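Local coordinates for protein probable diphthine synthase (Aeropyrum pernix, PDB 1WDE) that probably catalyses the trimethylation of a modified histidine in elongation factor 2, using S-adenosyl-L-methionine, as a step of diphthamide biosynthesis, at residues A[125-130]-A[135-140]; A[157-162]-A[167-172]; A[210-215]-A[271-276]. All coordinates share one frame; numbering follows the deposited sequence.

Contact 1: residues A[125-130]-A[135-140]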
ATOM      1  N   ALA A 125      -8.153  -4.174  -2.284  1.00 20.97           N
ATOM      2  CA  ALA A 125      -8.763  -4.464  -3.574  1.00 14.34           C
ATOM      3  C   ALA A 125      -7.725  -5.070  -4.535  1.00 16.14           C
ATOM      4  O   ALA A 125      -8.047  -5.975  -5.286  1.00 14.67           O
ATOM      5  CB  ALA A 125      -9.354  -3.194  -4.186  1.00 22.46           C
ATOM      6  N   ALA A 126      -6.490  -4.574  -4.495  1.00 19.16           N
ATOM      7  CA  ALA A 126      -5.437  -5.097  -5.366  1.00 20.07           C
ATOM      8  C   ALA A 126      -5.143  -6.551  -4.993  1.00 24.52           C
ATOM      9  O   ALA A 126      -5.138  -7.417  -5.865  1.00 19.22           O
ATOM     10  CB  ALA A 126      -4.192  -4.263  -5.236  1.00 11.59           C
ATOM     11  N   ARG A 127      -4.903  -6.821  -3.703  1.00 19.14           N
ATOM     12  CA  ARG A 127      -4.643  -8.190  -3.274  1.00 24.43           C
ATOM     13  C   ARG A 127      -5.808  -9.058  -3.715  1.00 17.50           C
ATOM     14  O   ARG A 127      -5.617 -10.151  -4.260  1.00 20.57           O
ATOM     15  CB  ARG A 127      -4.522  -8.281  -1.761  1.00 19.18           C
ATOM     16  CG  ARG A 127      -3.265  -7.683  -1.210  1.00 24.04           C
ATOM     17  CD  ARG A 127      -3.347  -7.701   0.307  1.00 22.16           C
ATOM     18  NE  ARG A 127      -2.105  -7.276   0.932  1.00 25.36           N
ATOM     19  CZ  ARG A 127      -1.978  -7.095   2.236  1.00 25.26           C
ATOM     20  NH1 ARG A 127      -3.025  -7.296   3.032  1.00 26.92           N
ATOM     21  NH2 ARG A 127      -0.813  -6.743   2.745  1.00 28.52           N
ATOM     22  N   GLY A 128      -7.018  -8.554  -3.508  1.00 19.18           N
ATOM     23  CA  GLY A 128      -8.197  -9.324  -3.880  1.00 20.55           C
ATOM     24  C   GLY A 128      -8.288  -9.626  -5.368  1.00 22.70           C
ATOM     25  O   GLY A 128      -8.679 -10.730  -5.775  1.00 21.10           O
ATOM     26  N   ALA A 129      -7.913  -8.658  -6.198  1.00 19.14           N
ATOM     27  CA  ALA A 129      -7.991  -8.875  -7.648  1.00 20.48           C
ATOM     28  C   ALA A 129      -7.062  -9.982  -8.164  1.00 17.05           C
ATOM     29  O   ALA A 129      -7.364 -10.595  -9.177  1.00 22.28           O
ATOM     30  CB  ALA A 129      -7.705  -7.559  -8.400  1.00 19.73           C
ATOM     31  N   THR A 130      -5.933 -10.221  -7.482  1.00 19.87           N
ATOM     32  CA  THR A 130      -4.969 -11.267  -7.886  1.00 15.15           C
ATOM     33  C   THR A 130      -5.538 -12.654  -7.662  1.00 19.39           C
ATOM     34  O   THR A 130      -5.086 -13.634  -8.261  1.00 22.17           O
ATOM     35  CB  THR A 130      -3.643 -11.210  -7.067  1.00 16.45           C
ATOM     36  OG1 THR A 130      -3.905 -11.638  -5.728  1.00 20.25           O
ATOM     37  CG2 THR A 130      -3.038  -9.772  -7.034  1.00 15.03           C
ATOM     38  N   TYR A 135      -5.134 -15.803   3.128  1.00 18.63           N
ATOM     39  CA  TYR A 135      -4.396 -16.327   4.279  1.00 19.95           C
ATOM     40  C   TYR A 135      -2.877 -16.315   4.122  1.00 21.85           C
ATOM     41  O   TYR A 135      -2.153 -16.318   5.121  1.00 18.35           O
ATOM     42  CB  TYR A 135      -4.828 -17.772   4.557  1.00 20.31           C
ATOM     43  CG  TYR A 135      -6.314 -17.940   4.718  1.00 30.13           C
ATOM     44  CD1 TYR A 135      -6.956 -17.582   5.917  1.00 27.84           C
ATOM     45  CD2 TYR A 135      -7.087 -18.441   3.671  1.00 32.22           C
ATOM     46  CE1 TYR A 135      -8.325 -17.718   6.061  1.00 31.11           C
ATOM     47  CE2 TYR A 135      -8.456 -18.582   3.797  1.00 32.65           C
ATOM     48  CZ  TYR A 135      -9.070 -18.222   4.991  1.00 38.63           C
ATOM     49  OH  TYR A 135     -10.420 -18.386   5.109  1.00 31.12           O
ATOM     50  N   ARG A 136      -2.401 -16.304   2.876  1.00 14.72           N
ATOM     51  CA  ARG A 136      -0.974 -16.352   2.603  1.00 16.62           C
ATOM     52  C   ARG A 136      -0.295 -15.020   2.441  1.00 16.90           C
ATOM     53  O   ARG A 136       0.918 -14.972   2.244  1.00 17.40           O
ATOM     54  CB  ARG A 136      -0.687 -17.222   1.361  1.00 21.53           C
ATOM     55  CG  ARG A 136      -1.043 -18.698   1.557  1.00 22.38           C
ATOM     56  CD  ARG A 136      -0.446 -19.572   0.471  1.00 17.52           C
ATOM     57  NE  ARG A 136       1.007 -19.657   0.582  1.00 21.48           N
ATOM     58  CZ  ARG A 136       1.791 -20.100  -0.390  1.00 23.23           C
ATOM     59  NH1 ARG A 136       1.245 -20.488  -1.541  1.00 21.65           N
ATOM     60  NH2 ARG A 136       3.103 -20.163  -0.212  1.00 19.12           N
ATOM     61  N   PHE A 137      -1.054 -13.930   2.489  1.00 19.22           N
ATOM     62  CA  PHE A 137      -0.406 -12.631   2.379  1.00 17.98           C
ATOM     63  C   PHE A 137       0.337 -12.357   3.661  1.00 24.06           C
ATOM     64  O   PHE A 137      -0.183 -12.600   4.767  1.00 19.09           O
ATOM     65  CB  PHE A 137      -1.413 -11.508   2.108  1.00 17.19           C
ATOM     66  CG  PHE A 137      -1.831 -11.432   0.666  1.00 19.02           C
ATOM     67  CD1 PHE A 137      -2.864 -12.225   0.187  1.00 18.01           C
ATOM     68  CD2 PHE A 137      -1.106 -10.659  -0.239  1.00 23.74           C
ATOM     69  CE1 PHE A 137      -3.167 -12.274  -1.168  1.00 19.38           C
ATOM     70  CE2 PHE A 137      -1.404 -10.699  -1.625  1.00 17.64           C
ATOM     71  CZ  PHE A 137      -2.431 -11.514  -2.078  1.00 21.24           C
ATOM     72  N   GLY A 138       1.567 -11.875   3.516  1.00 19.64           N
ATOM     73  CA  GLY A 138       2.379 -11.558   4.674  1.00 18.89           C
ATOM     74  C   GLY A 138       2.656 -10.069   4.831  1.00 18.87           C
ATOM     75  O   GLY A 138       1.774  -9.223   4.594  1.00 18.75           O
ATOM     76  N   GLY A 139       3.878  -9.745   5.248  1.00 16.50           N
ATOM     77  CA  GLY A 139       4.280  -8.360   5.447  1.00 17.31           C
ATOM     78  C   GLY A 139       4.193  -7.498   4.187  1.00 21.09           C
ATOM     79  O   GLY A 139       4.220  -8.008   3.053  1.00 20.21           O
ATOM     80  N   THR A 140       4.049  -6.191   4.385  1.00 19.48           N
ATOM     81  CA  THR A 140       3.959  -5.244   3.278  1.00 22.63           C
ATOM     82  C   THR A 140       5.152  -4.294   3.357  1.00 19.16           C
ATOM     83  O   THR A 140       5.514  -3.850   4.443  1.00 18.00           O
ATOM     84  CB  THR A 140       2.645  -4.411   3.351  1.00 18.16           C
ATOM     85  OG1 THR A 140       1.515  -5.280   3.201  1.00 19.00           O
ATOM     86  CG2 THR A 140       2.609  -3.343   2.231  1.00 16.15           C
TER

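Contact 2: residues A[157-162]-A[167-172]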
ATOM      1  N   ARG A 157      15.366  -7.592   2.599  1.00 23.13           N
ATOM      2  CA  ARG A 157      15.309  -8.610   3.645  1.00 26.28           C
ATOM      3  C   ARG A 157      13.880  -8.955   4.087  1.00 25.96           C
ATOM      4  O   ARG A 157      13.572 -10.120   4.287  1.00 26.15           O
ATOM      5  CB  ARG A 157      16.120  -8.179   4.870  1.00 23.46           C
ATOM      6  CG  ARG A 157      15.960  -9.106   6.081  1.00 28.37           C
ATOM      7  CD  ARG A 157      17.062  -8.841   7.094  1.00 34.88           C
ATOM      8  NE  ARG A 157      16.934  -9.636   8.308  1.00 37.58           N
ATOM      9  CZ  ARG A 157      16.182  -9.297   9.352  1.00 40.98           C
ATOM     10  NH1 ARG A 157      15.474  -8.173   9.336  1.00 36.12           N
ATOM     11  NH2 ARG A 157      16.168 -10.067  10.431  1.00 42.90           N
ATOM     12  N   ARG A 158      13.005  -7.962   4.253  1.00 24.14           N
ATOM     13  CA  ARG A 158      11.651  -8.289   4.693  1.00 24.33           C
ATOM     14  C   ARG A 158      10.953  -9.154   3.644  1.00 26.41           C
ATOM     15  O   ARG A 158      10.108 -10.006   3.963  1.00 19.59           O
ATOM     16  CB  ARG A 158      10.842  -7.019   4.996  1.00 27.58           C
ATOM     17  CG  ARG A 158      11.336  -6.253   6.226  1.00 34.94           C
ATOM     18  CD  ARG A 158      10.235  -5.331   6.778  1.00 38.15           C
ATOM     19  NE  ARG A 158       9.050  -6.093   7.196  1.00 29.73           N
ATOM     20  CZ  ARG A 158       7.790  -5.674   7.041  1.00 40.03           C
ATOM     21  NH1 ARG A 158       7.537  -4.492   6.486  1.00 34.38           N
ATOM     22  NH2 ARG A 158       6.774  -6.451   7.401  1.00 30.08           N
ATOM     23  N   ILE A 159      11.314  -8.968   2.385  1.00 20.80           N
ATOM     24  CA  ILE A 159      10.705  -9.780   1.348  1.00 22.68           C
ATOM     25  C   ILE A 159      11.185 -11.215   1.529  1.00 22.34           C
ATOM     26  O   ILE A 159      10.383 -12.145   1.459  1.00 19.63           O
ATOM     27  CB  ILE A 159      11.064  -9.276  -0.061  1.00 20.89           C
ATOM     28  CG1 ILE A 159      10.477  -7.871  -0.263  1.00 25.44           C
ATOM     29  CG2 ILE A 159      10.530 -10.256  -1.110  1.00 18.83           C
ATOM     30  CD1 ILE A 159      10.872  -7.219  -1.619  1.00 22.57           C
ATOM     31  N   TYR A 160      12.484 -11.411   1.768  1.00 19.17           N
ATOM     32  CA  TYR A 160      12.961 -12.781   1.981  1.00 23.42           C
ATOM     33  C   TYR A 160      12.317 -13.395   3.245  1.00 18.22           C
ATOM     34  O   TYR A 160      12.073 -14.594   3.305  1.00 22.08           O
ATOM     35  CB  TYR A 160      14.491 -12.823   2.114  1.00 19.83           C
ATOM     36  CG  TYR A 160      15.234 -12.601   0.810  1.00 20.02           C
ATOM     37  CD1 TYR A 160      15.880 -11.396   0.551  1.00 20.52           C
ATOM     38  CD2 TYR A 160      15.324 -13.619  -0.144  1.00 21.51           C
ATOM     39  CE1 TYR A 160      16.613 -11.204  -0.639  1.00 18.16           C
ATOM     40  CE2 TYR A 160      16.045 -13.442  -1.322  1.00 22.44           C
ATOM     41  CZ  TYR A 160      16.688 -12.233  -1.562  1.00 22.13           C
ATOM     42  OH  TYR A 160      17.426 -12.065  -2.707  1.00 27.58           O
ATOM     43  N   LEU A 161      12.054 -12.579   4.257  1.00 21.68           N
ATOM     44  CA  LEU A 161      11.434 -13.097   5.492  1.00 19.34           C
ATOM     45  C   LEU A 161      10.037 -13.647   5.195  1.00 22.48           C
ATOM     46  O   LEU A 161       9.628 -14.678   5.743  1.00 20.00           O
ATOM     47  CB  LEU A 161      11.385 -11.988   6.557  1.00 21.35           C
ATOM     48  CG  LEU A 161      12.771 -11.701   7.167  1.00 25.87           C
ATOM     49  CD1 LEU A 161      12.696 -10.591   8.205  1.00 27.06           C
ATOM     50  CD2 LEU A 161      13.292 -12.992   7.818  1.00 30.44           C
ATOM     51  N   ASN A 162       9.308 -12.973   4.314  1.00 15.32           N
ATOM     52  CA  ASN A 162       7.978 -13.434   3.935  1.00 17.71           C
ATOM     53  C   ASN A 162       8.154 -14.757   3.196  1.00 18.18           C
ATOM     54  O   ASN A 162       7.453 -15.740   3.453  1.00 21.99           O
ATOM     55  CB  ASN A 162       7.289 -12.454   2.972  1.00 20.42           C
ATOM     56  CG  ASN A 162       6.567 -11.314   3.668  1.00 26.67           C
ATOM     57  OD1 ASN A 162       6.184 -11.404   4.826  1.00 20.98           O
ATOM     58  ND2 ASN A 162       6.340 -10.240   2.925  1.00 20.90           N
ATOM     59  N   LEU A 167       4.958 -16.761   2.724  1.00 16.77           N
ATOM     60  CA  LEU A 167       3.987 -15.683   2.581  1.00 14.33           C
ATOM     61  C   LEU A 167       4.214 -14.789   1.358  1.00 21.42           C
ATOM     62  O   LEU A 167       5.344 -14.541   0.969  1.00 16.89           O
ATOM     63  CB  LEU A 167       4.005 -14.805   3.834  1.00 18.54           C
ATOM     64  CG  LEU A 167       3.794 -15.482   5.199  1.00 23.99           C
ATOM     65  CD1 LEU A 167       3.953 -14.458   6.322  1.00 21.07           C
ATOM     66  CD2 LEU A 167       2.424 -16.097   5.239  1.00 17.51           C
ATOM     67  N   HIS A 168       3.119 -14.298   0.778  1.00 19.76           N
ATOM     68  CA  HIS A 168       3.172 -13.411  -0.390  1.00 19.10           C
ATOM     69  C   HIS A 168       3.456 -11.991   0.097  1.00 21.29           C
ATOM     70  O   HIS A 168       2.878 -11.529   1.095  1.00 19.29           O
ATOM     71  CB  HIS A 168       1.836 -13.379  -1.131  1.00 20.12           C
ATOM     72  CG  HIS A 168       1.293 -14.722  -1.505  1.00 15.65           C
ATOM     73  ND1 HIS A 168       2.066 -15.711  -2.077  1.00 18.57           N
ATOM     74  CD2 HIS A 168       0.017 -15.187  -1.514  1.00 15.57           C
ATOM     75  CE1 HIS A 168       1.291 -16.723  -2.428  1.00 16.77           C
ATOM     76  NE2 HIS A 168       0.041 -16.430  -2.099  1.00 18.80           N
ATOM     77  N   THR A 169       4.343 -11.297  -0.604  1.00 19.22           N
ATOM     78  CA  THR A 169       4.692  -9.934  -0.232  1.00 18.50           C
ATOM     79  C   THR A 169       3.844  -8.918  -0.999  1.00 23.26           C
ATOM     80  O   THR A 169       3.579  -9.070  -2.197  1.00 21.68           O
ATOM     81  CB  THR A 169       6.177  -9.626  -0.559  1.00 25.76           C
ATOM     82  OG1 THR A 169       7.035 -10.499   0.186  1.00 20.30           O
ATOM     83  CG2 THR A 169       6.507  -8.182  -0.207  1.00 18.04           C
ATOM     84  N   THR A 170       3.393  -7.889  -0.304  1.00 20.42           N
ATOM     85  CA  THR A 170       2.669  -6.839  -0.984  1.00 20.47           C
ATOM     86  C   THR A 170       3.713  -5.732  -1.019  1.00 18.18           C
ATOM     87  O   THR A 170       4.295  -5.395   0.011  1.00 22.82           O
ATOM     88  CB  THR A 170       1.435  -6.367  -0.206  1.00 20.56           C
ATOM     89  OG1 THR A 170       0.485  -7.448  -0.107  1.00 19.22           O
ATOM     90  CG2 THR A 170       0.773  -5.190  -0.971  1.00 19.14           C
ATOM     91  N   ALA A 171       4.011  -5.206  -2.201  1.00 17.72           N
ATOM     92  CA  ALA A 171       5.006  -4.149  -2.281  1.00 18.49           C
ATOM     93  C   ALA A 171       4.360  -2.898  -2.857  1.00 20.06           C
ATOM     94  O   ALA A 171       3.892  -2.871  -4.005  1.00 18.57           O
ATOM     95  CB  ALA A 171       6.192  -4.596  -3.131  1.00 25.83           C
ATOM     96  N   LEU A 172       4.319  -1.859  -2.034  1.00 21.55           N
ATOM     97  CA  LEU A 172       3.724  -0.603  -2.450  1.00 23.68           C
ATOM     98  C   LEU A 172       4.797   0.258  -3.118  1.00 25.17           C
ATOM     99  O   LEU A 172       5.995   0.099  -2.874  1.00 24.31           O
ATOM    100  CB  LEU A 172       3.148   0.130  -1.234  1.00 22.31           C
ATOM    101  CG  LEU A 172       2.159  -0.635  -0.330  1.00 23.63           C
ATOM    102  CD1 LEU A 172       1.635   0.330   0.741  1.00 21.72           C
ATOM    103  CD2 LEU A 172       1.002  -1.215  -1.140  1.00 24.85           C
TER

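Contact 3: residues A[210-215]-A[271-276]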
ATOM      1  N   ARG A 210      14.826 -12.901 -10.118  1.00 24.49           N
ATOM      2  CA  ARG A 210      14.324 -14.149 -10.689  1.00 23.23           C
ATOM      3  C   ARG A 210      12.910 -14.584 -10.266  1.00 26.92           C
ATOM      4  O   ARG A 210      12.368 -15.567 -10.784  1.00 21.92           O
ATOM      5  CB  ARG A 210      15.296 -15.272 -10.367  1.00 26.33           C
ATOM      6  CG  ARG A 210      16.622 -15.196 -11.119  1.00 33.72           C
ATOM      7  CD  ARG A 210      17.152 -16.612 -11.290  1.00 38.07           C
ATOM      8  NE  ARG A 210      17.873 -17.072 -10.122  1.00 33.84           N
ATOM      9  CZ  ARG A 210      18.000 -18.343  -9.752  1.00 31.52           C
ATOM     10  NH1 ARG A 210      17.435 -19.327 -10.443  1.00 36.96           N
ATOM     11  NH2 ARG A 210      18.745 -18.628  -8.707  1.00 32.23           N
ATOM     12  N   LEU A 211      12.319 -13.877  -9.313  1.00 22.06           N
ATOM     13  CA  LEU A 211      10.965 -14.217  -8.873  1.00 19.54           C
ATOM     14  C   LEU A 211       9.891 -13.609  -9.759  1.00 21.51           C
ATOM     15  O   LEU A 211      10.050 -12.489 -10.234  1.00 23.95           O
ATOM     16  CB  LEU A 211      10.724 -13.680  -7.466  1.00 18.81           C
ATOM     17  CG  LEU A 211      11.561 -14.278  -6.344  1.00 21.16           C
ATOM     18  CD1 LEU A 211      11.373 -13.449  -5.076  1.00 26.59           C
ATOM     19  CD2 LEU A 211      11.124 -15.731  -6.157  1.00 16.40           C
ATOM     20  N   PRO A 212       8.780 -14.335  -9.971  1.00 18.76           N
ATOM     21  CA  PRO A 212       7.676 -13.830 -10.783  1.00 20.94           C
ATOM     22  C   PRO A 212       6.986 -12.810  -9.874  1.00 23.71           C
ATOM     23  O   PRO A 212       7.270 -12.741  -8.666  1.00 20.09           O
ATOM     24  CB  PRO A 212       6.812 -15.073 -11.016  1.00 20.50           C
ATOM     25  CG  PRO A 212       6.986 -15.831  -9.728  1.00 22.71           C
ATOM     26  CD  PRO A 212       8.503 -15.711  -9.508  1.00 22.80           C
ATOM     27  N   SER A 213       6.096 -12.011 -10.437  1.00 22.24           N
ATOM     28  CA  SER A 213       5.394 -11.015  -9.639  1.00 27.95           C
ATOM     29  C   SER A 213       4.141 -10.606 -10.371  1.00 21.95           C
ATOM     30  O   SER A 213       3.992 -10.886 -11.562  1.00 24.55           O
ATOM     31  CB  SER A 213       6.293  -9.797  -9.383  1.00 31.00           C
ATOM     32  OG  SER A 213       6.615  -9.125 -10.599  1.00 44.44           O
ATOM     33  N   VAL A 214       3.228  -9.957  -9.656  1.00 20.79           N
ATOM     34  CA  VAL A 214       1.975  -9.533 -10.251  1.00 21.66           C
ATOM     35  C   VAL A 214       1.897  -8.026 -10.044  1.00 23.91           C
ATOM     36  O   VAL A 214       2.154  -7.528  -8.951  1.00 24.84           O
ATOM     37  CB  VAL A 214       0.768 -10.231  -9.560  1.00 28.21           C
ATOM     38  CG1 VAL A 214      -0.490 -10.088 -10.412  1.00 26.16           C
ATOM     39  CG2 VAL A 214       1.086 -11.714  -9.319  1.00 22.43           C
ATOM     40  N   LEU A 215       1.561  -7.313 -11.109  1.00 23.27           N
ATOM     41  CA  LEU A 215       1.435  -5.861 -11.079  1.00 22.61           C
ATOM     42  C   LEU A 215      -0.074  -5.619 -11.119  1.00 18.76           C
ATOM     43  O   LEU A 215      -0.750  -6.069 -12.038  1.00 23.31           O
ATOM     44  CB  LEU A 215       2.119  -5.247 -12.314  1.00 22.45           C
ATOM     45  CG  LEU A 215       2.077  -3.706 -12.367  1.00 19.83           C
ATOM     46  CD1 LEU A 215       2.988  -3.123 -11.296  1.00 20.26           C
ATOM     47  CD2 LEU A 215       2.530  -3.230 -13.747  1.00 26.90           C
ATOM     48  N   LEU A 271       2.002 -21.127 -15.672  1.00 40.02           N
ATOM     49  CA  LEU A 271       2.476 -19.762 -15.628  1.00 35.47           C
ATOM     50  C   LEU A 271       3.968 -20.006 -15.755  1.00 33.84           C
ATOM     51  O   LEU A 271       4.476 -20.988 -15.224  1.00 37.37           O
ATOM     52  CB  LEU A 271       2.154 -19.104 -14.277  1.00 35.51           C
ATOM     53  CG  LEU A 271       0.684 -18.762 -14.028  1.00 34.85           C
ATOM     54  CD1 LEU A 271       0.498 -18.127 -12.636  1.00 35.90           C
ATOM     55  CD2 LEU A 271       0.221 -17.812 -15.122  1.00 33.56           C
ATOM     56  N   GLU A 272       4.674 -19.139 -16.462  1.00 34.02           N
ATOM     57  CA  GLU A 272       6.098 -19.329 -16.636  1.00 41.39           C
ATOM     58  C   GLU A 272       6.885 -18.449 -15.690  1.00 42.60           C
ATOM     59  O   GLU A 272       6.543 -17.283 -15.483  1.00 40.28           O
ATOM     60  CB  GLU A 272       6.491 -19.034 -18.087  1.00 49.49           C
ATOM     61  CG  GLU A 272       5.812 -19.962 -19.084  1.00 63.76           C
ATOM     62  CD  GLU A 272       6.020 -19.541 -20.524  1.00 70.57           C
ATOM     63  OE1 GLU A 272       5.806 -18.348 -20.833  1.00 77.50           O
ATOM     64  OE2 GLU A 272       6.383 -20.404 -21.350  1.00 75.06           O
ATOM     65  N   TYR A 273       7.926 -19.033 -15.101  1.00 39.51           N
ATOM     66  CA  TYR A 273       8.819 -18.334 -14.185  1.00 33.45           C
ATOM     67  C   TYR A 273       9.971 -19.268 -13.827  1.00 31.95           C
ATOM     68  O   TYR A 273       9.885 -20.472 -14.055  1.00 34.47           O
ATOM     69  CB  TYR A 273       8.061 -17.881 -12.936  1.00 33.81           C
ATOM     70  CG  TYR A 273       7.547 -18.991 -12.060  1.00 32.25           C
ATOM     71  CD1 TYR A 273       8.399 -19.676 -11.198  1.00 38.52           C
ATOM     72  CD2 TYR A 273       6.198 -19.330 -12.059  1.00 31.62           C
ATOM     73  CE1 TYR A 273       7.920 -20.664 -10.353  1.00 44.73           C
ATOM     74  CE2 TYR A 273       5.708 -20.316 -11.220  1.00 46.41           C
ATOM     75  CZ  TYR A 273       6.572 -20.979 -10.369  1.00 45.38           C
ATOM     76  OH  TYR A 273       6.084 -21.948  -9.527  1.00 59.04           O
ATOM     77  N   ASP A 274      11.045 -18.705 -13.282  1.00 27.31           N
ATOM     78  CA  ASP A 274      12.236 -19.466 -12.927  1.00 31.44           C
ATOM     79  C   ASP A 274      11.929 -20.627 -11.979  1.00 33.55           C
ATOM     80  O   ASP A 274      11.580 -20.431 -10.817  1.00 28.66           O
ATOM     81  CB  ASP A 274      13.291 -18.516 -12.331  1.00 27.60           C
ATOM     82  CG  ASP A 274      14.617 -19.203 -12.088  1.00 34.76           C
ATOM     83  OD1 ASP A 274      15.659 -18.593 -12.389  1.00 30.78           O
ATOM     84  OD2 ASP A 274      14.617 -20.351 -11.592  1.00 34.75           O
ATOM     85  N   ARG A 275      12.087 -21.846 -12.488  1.00 40.88           N
ATOM     86  CA  ARG A 275      11.771 -23.042 -11.716  1.00 43.10           C
ATOM     87  C   ARG A 275      12.802 -23.566 -10.724  1.00 40.26           C
ATOM     88  O   ARG A 275      12.687 -24.691 -10.230  1.00 41.27           O
ATOM     89  CB  ARG A 275      11.318 -24.150 -12.669  1.00 47.89           C
ATOM     90  CG  ARG A 275       9.909 -23.895 -13.210  1.00 55.71           C
ATOM     91  CD  ARG A 275       9.450 -24.979 -14.168  1.00 67.91           C
ATOM     92  NE  ARG A 275       8.043 -24.835 -14.553  1.00 73.48           N
ATOM     93  CZ  ARG A 275       7.531 -23.786 -15.199  1.00 76.90           C
ATOM     94  NH1 ARG A 275       6.240 -23.764 -15.498  1.00 74.78           N
ATOM     95  NH2 ARG A 275       8.305 -22.763 -15.546  1.00 76.28           N
ATOM     96  N   SER A 276      13.801 -22.751 -10.411  1.00 31.85           N
ATOM     97  CA  SER A 276      14.787 -23.158  -9.427  1.00 32.96           C
ATOM     98  C   SER A 276      14.952 -22.080  -8.342  1.00 29.46           C
ATOM     99  O   SER A 276      15.476 -22.348  -7.271  1.00 30.42           O
ATOM    100  CB  SER A 276      16.124 -23.452 -10.111  1.00 35.18           C
ATOM    101  OG  SER A 276      16.479 -22.429 -11.022  1.00 53.60           O
TER
HETATM  102  O   HOH W   1      10.971 -16.126 -12.780  1.00 35.23           O

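Contact 1: residues A[125-130]-A[135-140]
Helix 122-130 packs on the start of strand 137-143, an outer strand of the mixed sheet, chiefly by drawing the side chain of R127 across one face of the F137 ring. CG of R127 stands 4.0 Å from the centroid of that ring, 28° off its normal, a CH-pi contact, and the two side chains run past each other in opposite directions. R127 is extended from CG to NE, a shape that carries CD and then the guanidinium along the ring toward its CG; NE lies 3.7 Å from F137 CD2. The guanidinium and ring planes are 29° apart, tilted rather than stacked flat. Here the helix runs at 146° to the strand, their axes 11.9 Å apart at closest, and this long side chain bridges the space between them. The same NE is hydrogen-bonded to T170 OG1 on the adjoining strand 168-173, while T140 OG1 comes to the edge of the guanidinium, 2.8 Å from NH2. At the rim of F137, T130 OG1 lies in the ring plane, 3.9 Å from CZ. This hydroxyl is turned back onto its own helix: OG1 donates to R127 O at 2.7 Å, in the carbonyl plane, and is also bonded to the L132 amide. F137 meets H168 edge-to-face and touches V248 of strand 246-249.

Contact 2: residues A[157-162]-A[167-172]
The carboxamide of N162 meets T169 at one edge: OG1 of T169 lies only 7° out of the amide plane and accepts a nearly straight hydrogen bond from ND2 (2.8 Å, 166°). The contact belongs to a beta-alpha-beta unit made of strand 137-143, helix 153-165 and strand 168-173, and through N162 the helix is bonded to both strands of that unit. At the other end of the same flat group OD1 accepts from the backbone N of G139 on the first strand, so the amide is gripped through both of its polar atoms and its rotation is fixed. L167 crosses the asparagine at about a right angle, its CD1 4.1 Å from N162 OD1. T169 has OG1 beside its backbone N (chi1 -62°), which turns the hydroxyl toward N162. Where the chain leaves the helix for the strand, L167 N donates to N162 O at 2.8 Å, a 6→1 backbone bond across the turn. One helical turn back from N162, I159 crosses T169 at about a right angle, and L191 of helix 184-202 packs against the same isoleucine. I159 touches both branches of the threonine, with its CG2 3.7 Å from T169 OG1 and its CG1 4.0 Å from T169 CG2.

Contact 3: residues A[210-215]-A[271-276]
P212 and Y273 form the close-packed part of this contact, meeting through aliphatic carbons, with CB of P212 3.6 Å from CB of Y273. The proline CG is 4.0 Å from Y273 CG and approaches the ring obliquely. Y273 holds CG between its own backbone N and carbonyl carbon (chi1 66°); its CB is directed at the proline while the ring leads away from it, toward Y228 and E258. P212 is buried, covered further by Y228 of strand 225-229 and Y278 of helix 277-287. The other half of the contact is polar and lies nearer the surface. There R210, bent at chi3 (-84°), brings NH1 to D274 OD1 in a salt bridge of 2.7 Å, with the carboxylate oxygen at the edge of the guanidinium and the two planes 58° apart; the exact place of OD1 is less sure, because it crowds the arginine chain in the model. S276 OG, on an exposed residue, also lies at that edge. Between the packed and the charged parts, a water joins R210 O to D274 N. The segments thus connect the lead-in to strand 213-217 with the loop that follows helix 255-264, a surface junction away from the sites assigned to the cofactor. The other carboxylate oxygen of D274 serves its own loop. OD2 accepts from S276 N at 2.8 Å, nearly along its C-O axis, closing an Asx turn just before helix 277-287, and from S276 OG at 2.8 Å on its syn lone pair; V277 N adds a weak bond. With R210 NH1 close to the carboxylate, nearer OD1 in the model, and S276 donors at OD2, D274 is probably held as the carboxylate; the Asx turn probably helps fix its orientation, with OD1 directed to R210.

Overall arrangement
All three contacts reach the mixed sheet. Contacts 1 and 2, centres about 11 Å apart, meet through its neighbouring strands 137-143 and 168-173: R136 O lies 2.7 Å from H168 N, and G138 N 2.8 Å from H168 O, probable hydrogen bonds. Contact 3 is farther off, about 17 Å from contact 1 and 15 Å from contact 2 between centres; it touches contact 1 where T130 CG2 meets V214 CG1 at 4.2 Å. Contact 1 is near the probable S-adenosyl-L-methionine site, the R127 side chain being about 7 Å from those of V96 and S121. The I159 side chain of contact 2 is about 11 Å from that of L173, another probable cofactor-binding residue.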